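Local atomic coordinates of lipase-specific foldase (Burkholderia glumae, PDB entry 2ES4), a protein that helps the extracellular lipase to fold during its passage through the periplasm. Residues H67-L79 with Q115-V128. Residues are numbered along the deposited sequence; the frame is centred on the assembly and turned at random.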
loop_
_atom_site.group_PDB
_atom_site.type_symbol
_atom_site.label_atom_id
_atom_site.label_comp_id
_atom_site.label_asym_id
_atom_site.label_seq_id
_atom_site.Cartn_x
_atom_site.Cartn_y
_atom_site.Cartn_z
ATOM N N HIS B 67 -15.941 -10.465 7.731
ATOM C CA HIS B 67 -16.341 -11.625 8.523
ATOM C C HIS B 67 -15.089 -12.206 9.122
ATOM O O HIS B 67 -14.007 -12.085 8.546
ATOM C CB HIS B 67 -17.036 -12.688 7.660
ATOM C CG HIS B 67 -18.361 -12.263 7.115
ATOM N ND1 HIS B 67 -19.100 -13.049 6.262
ATOM C CD2 HIS B 67 -19.076 -11.119 7.274
ATOM C CE1 HIS B 67 -20.208 -12.413 5.918
ATOM N NE2 HIS B 67 -20.211 -11.239 6.523
ATOM N N ALA B 68 -15.227 -12.813 10.295
ATOM C CA ALA B 68 -14.097 -13.431 10.963
ATOM C C ALA B 68 -13.596 -14.649 10.233
ATOM O O ALA B 68 -14.390 -15.357 9.613
ATOM C CB ALA B 68 -14.458 -13.789 12.412
ATOM N N PRO B 69 -12.261 -14.862 10.208
ATOM C CA PRO B 69 -11.720 -16.038 9.527
ATOM C C PRO B 69 -12.070 -17.269 10.363
ATOM O O PRO B 69 -12.327 -17.154 11.566
ATOM C CB PRO B 69 -10.219 -15.749 9.487
ATOM C CG PRO B 69 -9.997 -14.922 10.675
ATOM C CD PRO B 69 -11.164 -14.001 10.675
ATOM N N ARG B 70 -12.113 -18.430 9.721
ATOM C CA ARG B 70 -12.478 -19.663 10.409
ATOM C C ARG B 70 -11.395 -20.265 11.280
ATOM O O ARG B 70 -10.226 -20.302 10.892
ATOM C CB ARG B 70 -12.949 -20.716 9.400
ATOM C CG ARG B 70 -13.980 -20.224 8.391
ATOM C CD ARG B 70 -15.198 -19.634 9.066
ATOM N NE ARG B 70 -15.937 -20.620 9.849
ATOM C CZ ARG B 70 -16.934 -20.319 10.675
ATOM N NH1 ARG B 70 -17.311 -19.054 10.828
ATOM N NH2 ARG B 70 -17.554 -21.277 11.351
ATOM N N LEU B 71 -11.794 -20.712 12.472
ATOM C CA LEU B 71 -10.884 -21.372 13.403
ATOM C C LEU B 71 -10.742 -22.806 12.891
ATOM O O LEU B 71 -11.748 -23.499 12.707
ATOM C CB LEU B 71 -11.452 -21.377 14.824
ATOM C CG LEU B 71 -11.247 -20.111 15.650
ATOM C CD1 LEU B 71 -12.108 -20.132 16.885
ATOM C CD2 LEU B 71 -9.783 -19.987 16.033
ATOM N N PRO B 72 -9.500 -23.252 12.617
ATOM C CA PRO B 72 -9.218 -24.601 12.112
ATOM C C PRO B 72 -9.458 -25.732 13.111
ATOM O O PRO B 72 -9.010 -25.674 14.257
ATOM C CB PRO B 72 -7.754 -24.497 11.703
ATOM C CG PRO B 72 -7.202 -23.591 12.722
ATOM C CD PRO B 72 -8.241 -22.505 12.802
ATOM N N LEU B 73 -10.194 -26.746 12.664
ATOM C CA LEU B 73 -10.516 -27.902 13.492
ATOM C C LEU B 73 -9.871 -29.170 12.962
ATOM O O LEU B 73 -9.960 -29.467 11.770
ATOM C CB LEU B 73 -12.034 -28.089 13.575
ATOM C CG LEU B 73 -12.831 -26.973 14.255
ATOM C CD1 LEU B 73 -14.312 -27.262 14.152
ATOM C CD2 LEU B 73 -12.398 -26.839 15.706
ATOM N N ALA B 74 -9.221 -29.913 13.853
ATOM C CA ALA B 74 -8.563 -31.166 13.491
ATOM C C ALA B 74 -9.532 -32.331 13.669
ATOM O O ALA B 74 -10.695 -32.131 14.042
ATOM C CB ALA B 74 -7.319 -31.374 14.343
ATOM N N ALA B 75 -9.046 -33.543 13.403
ATOM C CA ALA B 75 -9.849 -34.759 13.533
ATOM C C ALA B 75 -10.252 -35.015 14.978
ATOM O O ALA B 75 -11.414 -35.327 15.258
ATOM C CB ALA B 75 -9.091 -35.951 12.991
ATOM N N GLY B 76 -9.304 -34.809 15.895
ATOM C CA GLY B 76 -9.564 -35.014 17.312
ATOM C C GLY B 76 -10.536 -34.007 17.901
ATOM O O GLY B 76 -10.543 -33.798 19.113
ATOM N N GLY B 77 -11.335 -33.368 17.042
ATOM C CA GLY B 77 -12.301 -32.370 17.474
ATOM C C GLY B 77 -11.641 -31.185 18.157
ATOM O O GLY B 77 -12.313 -30.368 18.781
ATOM N N ARG B 78 -10.315 -31.121 18.073
ATOM C CA ARG B 78 -9.553 -30.050 18.690
ATOM C C ARG B 78 -9.053 -29.075 17.645
ATOM O O ARG B 78 -9.102 -29.363 16.449
ATOM C CB ARG B 78 -8.372 -30.626 19.475
ATOM C CG ARG B 78 -8.761 -31.559 20.615
ATOM C CD ARG B 78 -7.822 -31.437 21.795
ATOM N NE ARG B 78 -6.418 -31.547 21.406
ATOM C CZ ARG B 78 -5.393 -31.297 22.213
ATOM N NH1 ARG B 78 -5.599 -30.920 23.469
ATOM N NH2 ARG B 78 -4.152 -31.428 21.764
ATOM N N LEU B 79 -8.569 -27.921 18.100
ATOM C CA LEU B 79 -8.047 -26.900 17.203
ATOM C C LEU B 79 -6.820 -27.384 16.453
ATOM O O LEU B 79 -5.872 -27.886 17.065
ATOM C CB LEU B 79 -7.682 -25.630 17.967
ATOM C CG LEU B 79 -8.799 -24.780 18.556
ATOM C CD1 LEU B 79 -8.166 -23.649 19.312
ATOM C CD2 LEU B 79 -9.696 -24.249 17.448
ATOM N N GLN B 115 -18.449 -19.399 16.620
ATOM C CA GLN B 115 -17.967 -20.518 15.820
ATOM C C GLN B 115 -17.936 -21.853 16.554
ATOM O O GLN B 115 -18.281 -22.889 15.981
ATOM C CB GLN B 115 -16.562 -20.221 15.282
ATOM C CG GLN B 115 -16.489 -19.116 14.241
ATOM C CD GLN B 115 -15.097 -18.957 13.651
ATOM O OE1 GLN B 115 -14.397 -19.942 13.402
ATOM N NE2 GLN B 115 -14.690 -17.715 13.424
ATOM N N LEU B 116 -17.492 -21.828 17.810
ATOM C CA LEU B 116 -17.336 -23.049 18.596
ATOM C C LEU B 116 -18.195 -23.170 19.846
ATOM O O LEU B 116 -17.836 -23.905 20.768
ATOM C CB LEU B 116 -15.862 -23.201 18.982
ATOM C CG LEU B 116 -14.810 -22.947 17.903
ATOM C CD1 LEU B 116 -13.440 -22.971 18.487
ATOM C CD2 LEU B 116 -14.960 -23.961 16.781
ATOM N N ASP B 117 -19.344 -22.496 19.869
ATOM C CA ASP B 117 -20.243 -22.548 21.034
ATOM C C ASP B 117 -20.604 -23.965 21.427
ATOM O O ASP B 117 -21.099 -24.737 20.601
ATOM C CB ASP B 117 -21.537 -21.791 20.753
ATOM C CG ASP B 117 -21.922 -20.830 21.865
ATOM O OD1 ASP B 117 -22.867 -20.044 21.651
ATOM O OD2 ASP B 117 -21.294 -20.851 22.945
ATOM N N GLY B 118 -20.275 -24.316 22.668
ATOM C CA GLY B 118 -20.566 -25.644 23.183
ATOM C C GLY B 118 -19.743 -26.758 22.565
ATOM O O GLY B 118 -20.296 -27.665 21.935
ATOM N N SER B 119 -18.427 -26.676 22.728
ATOM C CA SER B 119 -17.522 -27.684 22.187
ATOM C C SER B 119 -16.160 -27.591 22.862
ATOM O O SER B 119 -15.794 -26.526 23.374
ATOM C CB SER B 119 -17.370 -27.516 20.660
ATOM O OG SER B 119 -16.686 -26.324 20.332
ATOM N N PRO B 120 -15.388 -28.705 22.874
ATOM C CA PRO B 120 -14.054 -28.724 23.492
ATOM C C PRO B 120 -13.123 -27.684 22.869
ATOM O O PRO B 120 -12.306 -27.078 23.568
ATOM C CB PRO B 120 -13.570 -30.138 23.191
ATOM C CG PRO B 120 -14.835 -30.930 23.198
ATOM C CD PRO B 120 -15.749 -30.064 22.410
ATOM N N ALA B 121 -13.313 -27.439 21.571
ATOM C CA ALA B 121 -12.527 -26.465 20.818
ATOM C C ALA B 121 -12.667 -25.061 21.399
ATOM O O ALA B 121 -11.687 -24.326 21.465
ATOM C CB ALA B 121 -12.932 -26.475 19.370
ATOM N N GLN B 122 -13.872 -24.713 21.853
ATOM C CA GLN B 122 -14.129 -23.402 22.454
ATOM C C GLN B 122 -13.230 -23.142 23.652
ATOM O O GLN B 122 -12.586 -22.097 23.726
ATOM C CB GLN B 122 -15.591 -23.270 22.869
ATOM C CG GLN B 122 -15.897 -22.035 23.705
ATOM C CD GLN B 122 -17.362 -21.849 23.975
ATOM O OE1 GLN B 122 -18.070 -22.787 24.350
ATOM N NE2 GLN B 122 -17.833 -20.623 23.795
ATOM N N ALA B 123 -13.178 -24.108 24.569
ATOM C CA ALA B 123 -12.343 -23.998 25.762
ATOM C C ALA B 123 -10.878 -23.952 25.346
ATOM O O ALA B 123 -10.095 -23.173 25.895
ATOM C CB ALA B 123 -12.586 -25.170 26.689
ATOM N N GLU B 124 -10.541 -24.742 24.327
ATOM C CA GLU B 124 -9.181 -24.802 23.796
ATOM C C GLU B 124 -8.801 -23.443 23.208
ATOM O O GLU B 124 -7.719 -22.926 23.489
ATOM C CB GLU B 124 -9.081 -25.879 22.724
ATOM C CG GLU B 124 -7.681 -26.398 22.478
ATOM C CD GLU B 124 -7.641 -27.434 21.385
ATOM O OE1 GLU B 124 -8.478 -28.351 21.424
ATOM O OE2 GLU B 124 -6.783 -27.329 20.486
ATOM N N ALA B 125 -9.729 -22.846 22.453
ATOM C CA ALA B 125 -9.526 -21.533 21.838
ATOM C C ALA B 125 -9.328 -20.453 22.877
ATOM O O ALA B 125 -8.417 -19.634 22.755
ATOM C CB ALA B 125 -10.677 -21.190 20.925
ATOM N N LEU B 126 -10.147 -20.493 23.929
ATOM C CA LEU B 126 -10.041 -19.530 25.023
ATOM C C LEU B 126 -8.703 -19.681 25.736
ATOM O O LEU B 126 -8.144 -18.703 26.236
ATOM C CB LEU B 126 -11.181 -19.712 26.021
ATOM C CG LEU B 126 -12.555 -19.194 25.593
ATOM C CD1 LEU B 126 -13.607 -19.628 26.597
ATOM C CD2 LEU B 126 -12.524 -17.684 25.469
ATOM N N GLY B 127 -8.178 -20.908 25.722
ATOM C CA GLY B 127 -6.894 -21.196 26.338
ATOM C C GLY B 127 -5.765 -20.519 25.587
ATOM O O GLY B 127 -4.941 -19.834 26.193
ATOM N N VAL B 128 -5.763 -20.659 24.260
ATOM C CA VAL B 128 -4.738 -20.036 23.418
ATOM C C VAL B 128 -4.821 -18.525 23.576
ATOM O O VAL B 128 -3.794 -17.854 23.671
ATOM C CB VAL B 128 -4.911 -20.396 21.934
ATOM C CG1 VAL B 128 -3.794 -19.777 21.105
ATOM C CG2 VAL B 128 -4.914 -21.897 21.762
HETATM O O HOH W 1 -14.523 -22.746 13.220
#
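Gln115 of helix 101-116 lays its amide against one face of the Arg70 guanidinium, the two planes 19° apart and OE1 3.7 Å from CZ of Arg70. Bends at chi2 and chi3 fold the arginine back over this amide. In its own plane the amide reads the extended backbone of 67-79 at two points: NE2 donates to Pro69 O (3.1 Å), and OE1 takes Leu71 N-H on a lone pair (2.9 Å, 166° at the hydrogen). A water donates to both OE1 and Leu71 O. The loop before helix 84-90 thus packs across helices 101-116 and 120-137, Leu71 and Leu79 pointing into their groove. CD1 of Leu71 meets CD1 of Leu116 at 3.5 Å, while CD1 of Leu79 rests on Ala125 CA (3.6 Å). Leu73 reaches Ala121 CB through CD2, and Phe88 also packs on Leu71. Glu124, its CG anti to the backbone N (chi1 -158°), takes weak bonds from Leu79 N, OE2 at 3.0 Å and OE1 at 3.4 Å. Its long salt bridge, OE1 to Arg78 NE 3.8 Å, has no N-H aimed at the oxygen. Paired amide bonds therefore fix Pro69-Leu71; leucines pack on both sides of the type I turn Ala74-Gly77, after which weak bonds and charge assist Leu79.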